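PPC domain-containing protein (Archaeoglobus fulgidus, PDB 2H6L) is of unknown function but binds zinc, as a trimeric member of the plant and prokaryote conserved (PPC) domain family. Local coordinates at residues G77-H89 / A124-W138. Numbering follows the deposited sequence.
Sequences GNVSMKDSKPFCH and APERAFDEQTGLFLW. With ZN (zinc ion), chain D.
M81 and E126 form a single beta bridge where the antiparallel hairpin 77-89 of the PPC domain meets the C-terminal hairpin that pairs strand 127-129 with strand 136-138. Two backbone bonds define it, M81 N to P125 O and R127 N to M81 O, both 2.8 Å. The axes of strands 77-82 and 127-129 lie 51° apart, consistent with the pairing going no further.

Polar side chains meet around R127, whose chain runs extended from CG to NE and carries the guanidinium toward N78, S80 and H89 of hairpin 77-89. R127 NH2 gives N78 OD1 a weak bond (3.2 Å), although the amide and guanidinium planes are nearly coplanar; R127 NH1 donates to F136 O in the carbonyl plane. Water 1 accepts from R127 NH2 and also bonds S80 OG. E114 of the second subunit makes a salt bridge with R127 NH1 and accepts from N78 ND2 and from H89 ND1; H89 NE2 binds zinc at 2.2 Å, together with H91 and H104. R127 thus probably helps hold the carboxylate of E114 of the second subunit beside the zinc ligand H89. A leucine in its place would probably leave that E114 without this cationic partner and the carbonyl of F136 without this donor.

Among the aromatic contacts, F87 turns its edge to R127 NE, the ring and guanidinium planes steeply inclined. K82, with CG anti to the backbone N (chi1 -177°) and an extended chain, lays CD over the F87 ring and brings NZ to an off-centre cation-pi contact with F136, 4.5 Å from the centroid. W138 sets NE1 over the guanidinium face of R127, while W138 NE1 donates, within its own ring plane, to S80 OG at 3.0 Å and 163°.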
ATOM      1  N   GLY A  77       1.506   6.912   1.303  1.00 18.82           N
ATOM      2  CA  GLY A  77       1.934   8.247   0.948  1.00 19.63           C
ATOM      3  C   GLY A  77       3.415   8.476   1.094  1.00 19.40           C
ATOM      4  O   GLY A  77       4.195   7.538   1.242  1.00 18.89           O
ATOM      5  N   ASN A  78       3.803   9.743   1.065  1.00 17.97           N
ATOM      6  CA  ASN A  78       5.200  10.088   1.173  1.00 16.76           C
ATOM      7  C   ASN A  78       5.420  11.375   1.956  1.00 14.92           C
ATOM      8  O   ASN A  78       4.488  12.142   2.217  1.00 14.45           O
ATOM      9  CB  ASN A  78       5.788  10.239  -0.229  1.00 17.05           C
ATOM     10  CG  ASN A  78       5.068  11.287  -1.041  1.00 19.34           C
ATOM     11  OD1 ASN A  78       5.061  12.468  -0.682  1.00 21.06           O
ATOM     12  ND2 ASN A  78       4.445  10.866  -2.138  1.00 17.13           N
ATOM     13  N   VAL A  79       6.675  11.588   2.325  1.00 15.05           N
ATOM     14  CA  VAL A  79       7.096  12.774   3.057  1.00 17.01           C
ATOM     15  C   VAL A  79       8.071  13.521   2.167  1.00 18.30           C
ATOM     16  O   VAL A  79       8.916  12.909   1.507  1.00 18.95           O
ATOM     17  CB  VAL A  79       7.836  12.410   4.356  1.00 16.88           C
ATOM     18  CG1 VAL A  79       8.407  13.669   4.991  1.00 18.25           C
ATOM     19  CG2 VAL A  79       6.898  11.695   5.311  1.00 13.23           C
ATOM     20  N   SER A  80       7.946  14.841   2.142  1.00 20.43           N
ATOM     21  CA  SER A  80       8.831  15.682   1.348  1.00 23.24           C
ATOM     22  C   SER A  80       8.849  17.066   1.983  1.00 25.05           C
ATOM     23  O   SER A  80       8.203  17.281   3.011  1.00 24.52           O
ATOM     24  CB  SER A  80       8.357  15.749  -0.108  1.00 20.85           C
ATOM     25  OG  SER A  80       6.971  16.008  -0.189  1.00 24.16           O
HETATM   26  N   MSE A  81       9.586  17.997   1.386  1.00 27.46           N
HETATM   27  CA  MSE A  81       9.678  19.342   1.938  1.00 29.65           C
HETATM   28  C   MSE A  81       8.760  20.368   1.291  1.00 30.43           C
HETATM   29  O   MSE A  81       8.752  20.539   0.074  1.00 27.89           O
HETATM   30  CB  MSE A  81      11.127  19.840   1.875  1.00 33.33           C
HETATM   31  CG  MSE A  81      12.083  19.119   2.823  1.00 40.01           C
HETATM   32 SE   MSE A  81      11.749  19.476   4.716  1.00 51.23          SE
HETATM   33  CE  MSE A  81      12.796  21.098   4.880  1.00 44.62           C
ATOM     34  N   LYS A  82       7.984  21.040   2.133  1.00 31.90           N
ATOM     35  CA  LYS A  82       7.069  22.093   1.705  1.00 35.47           C
ATOM     36  C   LYS A  82       7.146  23.182   2.773  1.00 36.98           C
ATOM     37  O   LYS A  82       6.971  22.910   3.964  1.00 35.82           O
ATOM     38  CB  LYS A  82       5.634  21.566   1.598  1.00 34.94           C
ATOM     39  CG  LYS A  82       4.641  22.608   1.090  1.00 38.45           C
ATOM     40  CD  LYS A  82       3.244  22.026   0.886  1.00 40.83           C
ATOM     41  CE  LYS A  82       2.272  23.073   0.346  1.00 41.45           C
ATOM     42  NZ  LYS A  82       0.897  22.529   0.148  1.00 40.86           N
ATOM     43  N   ASP A  83       7.419  24.411   2.353  1.00 39.20           N
ATOM     44  CA  ASP A  83       7.531  25.513   3.302  1.00 41.24           C
ATOM     45  C   ASP A  83       8.602  25.178   4.346  1.00 42.38           C
ATOM     46  O   ASP A  83       8.416  25.401   5.544  1.00 42.41           O
ATOM     47  CB  ASP A  83       6.184  25.770   3.992  1.00 42.91           C
ATOM     48  CG  ASP A  83       5.075  26.116   3.007  1.00 45.18           C
ATOM     49  OD1 ASP A  83       5.297  26.983   2.134  1.00 46.72           O
ATOM     50  OD2 ASP A  83       3.977  25.527   3.107  1.00 45.59           O
ATOM     51  N   SER A  84       9.712  24.621   3.868  1.00 43.11           N
ATOM     52  CA  SER A  84      10.865  24.252   4.695  1.00 43.01           C
ATOM     53  C   SER A  84      10.608  23.344   5.898  1.00 41.86           C
ATOM     54  O   SER A  84      11.269  23.476   6.928  1.00 41.66           O
ATOM     55  CB  SER A  84      11.580  25.512   5.181  1.00 44.19           C
ATOM     56  OG  SER A  84      10.799  26.175   6.156  1.00 45.77           O
ATOM     57  N   LYS A  85       9.655  22.428   5.774  1.00 39.45           N
ATOM     58  CA  LYS A  85       9.363  21.499   6.856  1.00 37.24           C
ATOM     59  C   LYS A  85       8.752  20.224   6.295  1.00 34.51           C
ATOM     60  O   LYS A  85       8.079  20.246   5.262  1.00 32.54           O
ATOM     61  CB  LYS A  85       8.406  22.132   7.871  1.00 39.36           C
ATOM     62  CG  LYS A  85       7.020  22.421   7.330  1.00 42.80           C
ATOM     63  CD  LYS A  85       6.108  22.999   8.408  1.00 46.76           C
ATOM     64  CE  LYS A  85       5.864  22.005   9.534  1.00 48.39           C
ATOM     65  NZ  LYS A  85       4.934  22.547  10.566  1.00 50.51           N
ATOM     66  N   PRO A  86       8.977  19.088   6.969  1.00 31.87           N
ATOM     67  CA  PRO A  86       8.411  17.831   6.469  1.00 30.24           C
ATOM     68  C   PRO A  86       6.902  17.915   6.227  1.00 28.68           C
ATOM     69  O   PRO A  86       6.129  18.271   7.120  1.00 27.81           O
ATOM     70  CB  PRO A  86       8.800  16.821   7.551  1.00 29.99           C
ATOM     71  CG  PRO A  86       8.999  17.673   8.781  1.00 31.65           C
ATOM     72  CD  PRO A  86       9.685  18.888   8.241  1.00 30.90           C
ATOM     73  N   PHE A  87       6.498  17.590   5.005  1.00 25.68           N
ATOM     74  CA  PHE A  87       5.094  17.645   4.621  1.00 23.99           C
ATOM     75  C   PHE A  87       4.585  16.284   4.136  1.00 22.71           C
ATOM     76  O   PHE A  87       5.199  15.654   3.277  1.00 20.28           O
ATOM     77  CB  PHE A  87       4.915  18.681   3.518  1.00 23.39           C
ATOM     78  CG  PHE A  87       3.517  18.764   2.993  1.00 25.57           C
ATOM     79  CD1 PHE A  87       2.517  19.376   3.737  1.00 25.42           C
ATOM     80  CD2 PHE A  87       3.196  18.218   1.755  1.00 23.50           C
ATOM     81  CE1 PHE A  87       1.215  19.447   3.258  1.00 25.83           C
ATOM     82  CE2 PHE A  87       1.898  18.280   1.265  1.00 25.13           C
ATOM     83  CZ  PHE A  87       0.903  18.898   2.017  1.00 25.30           C
ATOM     84  N   CYS A  88       3.459  15.838   4.691  1.00 23.00           N
ATOM     85  CA  CYS A  88       2.876  14.551   4.321  1.00 20.77           C
ATOM     86  C   CYS A  88       1.826  14.659   3.219  1.00 19.71           C
ATOM     87  O   CYS A  88       0.966  15.535   3.253  1.00 19.29           O
ATOM     88  CB  CYS A  88       2.221  13.877   5.538  1.00 20.48           C
ATOM     89  SG  CYS A  88       3.329  13.371   6.877  1.00 25.69           S
ATOM     90  N   HIS A  89       1.915  13.760   2.241  1.00 17.97           N
ATOM     91  CA  HIS A  89       0.954  13.677   1.151  1.00 15.17           C
ATOM     92  C   HIS A  89       0.425  12.257   1.276  1.00 14.66           C
ATOM     93  O   HIS A  89       1.123  11.301   0.951  1.00 16.15           O
ATOM     94  CB  HIS A  89       1.620  13.835  -0.211  1.00 15.24           C
ATOM     95  CG  HIS A  89       0.651  13.790  -1.350  1.00 17.90           C
ATOM     96  ND1 HIS A  89       1.047  13.796  -2.671  1.00 17.91           N
ATOM     97  CD2 HIS A  89      -0.703  13.747  -1.363  1.00 16.76           C
ATOM     98  CE1 HIS A  89      -0.021  13.757  -3.446  1.00 17.48           C
ATOM     99  NE2 HIS A  89      -1.097  13.728  -2.678  1.00 18.22           N
ATOM    100  N   ALA A 124      15.939  15.692  -0.270  1.00 23.15           N
ATOM    101  CA  ALA A 124      14.488  15.668  -0.166  1.00 23.80           C
ATOM    102  C   ALA A 124      13.813  16.514  -1.238  1.00 23.32           C
ATOM    103  O   ALA A 124      14.222  17.643  -1.508  1.00 21.71           O
ATOM    104  CB  ALA A 124      14.054  16.157   1.219  1.00 22.73           C
ATOM    105  N   PRO A 125      12.772  15.967  -1.881  1.00 24.99           N
ATOM    106  CA  PRO A 125      12.091  16.754  -2.910  1.00 25.09           C
ATOM    107  C   PRO A 125      11.297  17.883  -2.257  1.00 26.68           C
ATOM    108  O   PRO A 125      10.735  17.716  -1.167  1.00 24.54           O
ATOM    109  CB  PRO A 125      11.206  15.727  -3.609  1.00 24.33           C
ATOM    110  CG  PRO A 125      10.930  14.722  -2.542  1.00 26.60           C
ATOM    111  CD  PRO A 125      12.257  14.588  -1.836  1.00 24.42           C
ATOM    112  N   GLU A 126      11.284  19.037  -2.917  1.00 25.79           N
ATOM    113  CA  GLU A 126      10.574  20.200  -2.417  1.00 27.21           C
ATOM    114  C   GLU A 126       9.345  20.440  -3.279  1.00 26.23           C
ATOM    115  O   GLU A 126       9.395  20.292  -4.503  1.00 26.76           O
ATOM    116  CB  GLU A 126      11.476  21.433  -2.464  1.00 31.09           C
ATOM    117  CG  GLU A 126      12.786  21.292  -1.713  1.00 35.26           C
ATOM    118  CD  GLU A 126      13.568  22.590  -1.681  1.00 38.79           C
ATOM    119  OE1 GLU A 126      13.036  23.576  -1.126  1.00 41.78           O
ATOM    120  OE2 GLU A 126      14.699  22.630  -2.212  1.00 37.92           O
ATOM    121  N   ARG A 127       8.245  20.811  -2.642  1.00 24.68           N
ATOM    122  CA  ARG A 127       7.009  21.068  -3.361  1.00 26.32           C
ATOM    123  C   ARG A 127       6.871  22.539  -3.744  1.00 27.91           C
ATOM    124  O   ARG A 127       6.940  23.427  -2.894  1.00 29.63           O
ATOM    125  CB  ARG A 127       5.807  20.624  -2.518  1.00 25.31           C
ATOM    126  CG  ARG A 127       5.667  19.107  -2.405  1.00 22.92           C
ATOM    127  CD  ARG A 127       4.462  18.687  -1.574  1.00 22.57           C
ATOM    128  NE  ARG A 127       4.406  17.234  -1.423  1.00 20.65           N
ATOM    129  CZ  ARG A 127       4.075  16.392  -2.397  1.00 20.17           C
ATOM    130  NH1 ARG A 127       3.759  16.856  -3.599  1.00 15.53           N
ATOM    131  NH2 ARG A 127       4.074  15.083  -2.174  1.00 15.64           N
ATOM    132  N   ALA A 128       6.695  22.786  -5.037  1.00 28.46           N
ATOM    133  CA  ALA A 128       6.528  24.144  -5.550  1.00 28.12           C
ATOM    134  C   ALA A 128       5.302  24.151  -6.457  1.00 28.38           C
ATOM    135  O   ALA A 128       4.968  23.133  -7.070  1.00 26.88           O
ATOM    136  CB  ALA A 128       7.771  24.577  -6.332  1.00 27.15           C
ATOM    137  N   PHE A 129       4.628  25.293  -6.535  1.00 28.74           N
ATOM    138  CA  PHE A 129       3.441  25.393  -7.368  1.00 28.70           C
ATOM    139  C   PHE A 129       3.735  24.989  -8.812  1.00 28.74           C
ATOM    140  O   PHE A 129       4.733  25.409  -9.404  1.00 27.69           O
ATOM    141  CB  PHE A 129       2.893  26.817  -7.361  1.00 28.48           C
ATOM    142  CG  PHE A 129       1.590  26.963  -8.101  1.00 28.64           C
ATOM    143  CD1 PHE A 129       0.398  26.534  -7.530  1.00 29.82           C
ATOM    144  CD2 PHE A 129       1.556  27.515  -9.375  1.00 30.24           C
ATOM    145  CE1 PHE A 129      -0.810  26.659  -8.215  1.00 29.80           C
ATOM    146  CE2 PHE A 129       0.351  27.643 -10.066  1.00 29.76           C
ATOM    147  CZ  PHE A 129      -0.831  27.214  -9.485  1.00 28.70           C
ATOM    148  N   ASP A 130       2.857  24.166  -9.368  1.00 28.72           N
ATOM    149  CA  ASP A 130       2.991  23.723 -10.743  1.00 28.71           C
ATOM    150  C   ASP A 130       1.787  24.267 -11.510  1.00 28.23           C
ATOM    151  O   ASP A 130       0.643  23.983 -11.167  1.00 27.54           O
ATOM    152  CB  ASP A 130       3.008  22.202 -10.811  1.00 28.71           C
ATOM    153  CG  ASP A 130       3.014  21.695 -12.228  1.00 27.11           C
ATOM    154  OD1 ASP A 130       4.044  21.857 -12.917  1.00 28.07           O
ATOM    155  OD2 ASP A 130       1.978  21.147 -12.657  1.00 27.29           O
ATOM    156  N   GLU A 131       2.059  25.055 -12.544  1.00 29.60           N
ATOM    157  CA  GLU A 131       1.011  25.670 -13.360  1.00 30.24           C
ATOM    158  C   GLU A 131       0.101  24.656 -14.059  1.00 28.27           C
ATOM    159  O   GLU A 131      -1.125  24.811 -14.085  1.00 28.81           O
ATOM    160  CB  GLU A 131       1.661  26.590 -14.402  1.00 33.77           C
ATOM    161  CG  GLU A 131       0.697  27.346 -15.313  1.00 39.96           C
ATOM    162  CD  GLU A 131      -0.006  28.501 -14.617  1.00 44.10           C
ATOM    163  OE1 GLU A 131       0.686  29.326 -13.979  1.00 47.52           O
ATOM    164  OE2 GLU A 131      -1.249  28.594 -14.720  1.00 46.93           O
ATOM    165  N   GLN A 132       0.707  23.617 -14.618  1.00 26.85           N
ATOM    166  CA  GLN A 132      -0.030  22.586 -15.344  1.00 23.33           C
ATOM    167  C   GLN A 132      -1.162  21.948 -14.549  1.00 22.06           C
ATOM    168  O   GLN A 132      -2.280  21.822 -15.050  1.00 23.08           O
ATOM    169  CB  GLN A 132       0.937  21.496 -15.809  1.00 24.25           C
ATOM    170  CG  GLN A 132       0.424  20.651 -16.964  1.00 24.18           C
ATOM    171  CD  GLN A 132       1.509  19.780 -17.567  1.00 27.29           C
ATOM    172  OE1 GLN A 132       1.479  19.480 -18.761  1.00 30.02           O
ATOM    173  NE2 GLN A 132       2.472  19.361 -16.743  1.00 25.23           N
ATOM    174  N   THR A 133      -0.881  21.548 -13.314  1.00 20.67           N
ATOM    175  CA  THR A 133      -1.893  20.893 -12.487  1.00 19.88           C
ATOM    176  C   THR A 133      -2.559  21.777 -11.432  1.00 20.05           C
ATOM    177  O   THR A 133      -3.666  21.473 -10.981  1.00 17.41           O
ATOM    178  CB  THR A 133      -1.297  19.669 -11.765  1.00 19.32           C
ATOM    179  OG1 THR A 133      -0.231  20.096 -10.909  1.00 20.07           O
ATOM    180  CG2 THR A 133      -0.761  18.648 -12.785  1.00 17.71           C
ATOM    181  N   GLY A 134      -1.888  22.862 -11.046  1.00 21.99           N
ATOM    182  CA  GLY A 134      -2.423  23.760 -10.030  1.00 22.71           C
ATOM    183  C   GLY A 134      -2.125  23.167  -8.667  1.00 24.40           C
ATOM    184  O   GLY A 134      -2.627  23.610  -7.637  1.00 24.10           O
ATOM    185  N   LEU A 135      -1.281  22.144  -8.688  1.00 26.19           N
ATOM    186  CA  LEU A 135      -0.872  21.407  -7.503  1.00 26.74           C
ATOM    187  C   LEU A 135       0.532  21.852  -7.098  1.00 26.75           C
ATOM    188  O   LEU A 135       1.196  22.580  -7.834  1.00 26.65           O
ATOM    189  CB  LEU A 135      -0.854  19.919  -7.857  1.00 28.16           C
ATOM    190  CG  LEU A 135      -1.531  18.850  -7.005  1.00 31.95           C
ATOM    191  CD1 LEU A 135      -2.895  19.312  -6.516  1.00 30.40           C
ATOM    192  CD2 LEU A 135      -1.665  17.593  -7.862  1.00 31.88           C
ATOM    193  N   PHE A 136       0.976  21.423  -5.923  1.00 26.54           N
ATOM    194  CA  PHE A 136       2.322  21.744  -5.470  1.00 27.59           C
ATOM    195  C   PHE A 136       3.147  20.477  -5.654  1.00 27.30           C
ATOM    196  O   PHE A 136       3.163  19.607  -4.781  1.00 26.99           O
ATOM    197  CB  PHE A 136       2.324  22.167  -4.001  1.00 28.51           C
ATOM    198  CG  PHE A 136       1.867  23.579  -3.779  1.00 32.13           C
ATOM    199  CD1 PHE A 136       0.518  23.881  -3.663  1.00 33.80           C
ATOM    200  CD2 PHE A 136       2.793  24.613  -3.707  1.00 33.42           C
ATOM    201  CE1 PHE A 136       0.091  25.196  -3.478  1.00 35.69           C
ATOM    202  CE2 PHE A 136       2.382  25.931  -3.523  1.00 34.82           C
ATOM    203  CZ  PHE A 136       1.026  26.223  -3.408  1.00 36.62           C
ATOM    204  N   LEU A 137       3.827  20.381  -6.795  1.00 26.30           N
ATOM    205  CA  LEU A 137       4.631  19.207  -7.128  1.00 26.67           C
ATOM    206  C   LEU A 137       6.126  19.377  -6.888  1.00 26.64           C
ATOM    207  O   LEU A 137       6.619  20.492  -6.733  1.00 27.70           O
ATOM    208  CB  LEU A 137       4.373  18.815  -8.586  1.00 23.27           C
ATOM    209  CG  LEU A 137       2.878  18.694  -8.912  1.00 22.84           C
ATOM    210  CD1 LEU A 137       2.680  18.171 -10.338  1.00 22.65           C
ATOM    211  CD2 LEU A 137       2.220  17.766  -7.911  1.00 20.42           C
ATOM    212  N   TRP A 138       6.843  18.257  -6.862  1.00 28.25           N
ATOM    213  CA  TRP A 138       8.282  18.264  -6.617  1.00 29.51           C
ATOM    214  C   TRP A 138       9.095  18.958  -7.704  1.00 33.90           C
ATOM    215  O   TRP A 138       8.896  18.727  -8.896  1.00 33.62           O
ATOM    216  CB  TRP A 138       8.791  16.833  -6.427  1.00 25.77           C
ATOM    217  CG  TRP A 138       8.193  16.144  -5.241  1.00 23.19           C
ATOM    218  CD1 TRP A 138       7.854  16.714  -4.050  1.00 22.51           C
ATOM    219  CD2 TRP A 138       7.918  14.741  -5.106  1.00 22.40           C
ATOM    220  NE1 TRP A 138       7.387  15.759  -3.181  1.00 23.08           N
ATOM    221  CE2 TRP A 138       7.414  14.536  -3.801  1.00 21.56           C
ATOM    222  CE3 TRP A 138       8.047  13.637  -5.963  1.00 20.18           C
ATOM    223  CZ2 TRP A 138       7.043  13.274  -3.321  1.00 20.64           C
ATOM    224  CZ3 TRP A 138       7.677  12.374  -5.487  1.00 21.20           C
ATOM    225  CH2 TRP A 138       7.179  12.208  -4.176  1.00 19.44           C
TER
HETATM  226 ZN    ZN D 401      -3.246  13.901  -3.127  1.00 26.53          ZN
HETATM  227  O   HOH W   1       4.953  14.785   0.862  1.00 14.10           O
HETATM  228  O   HOH W   2       7.741  25.037  -0.248  1.00 28.36           O
HETATM  229  O   HOH W   3      10.354  23.441   1.109  1.00 34.66           O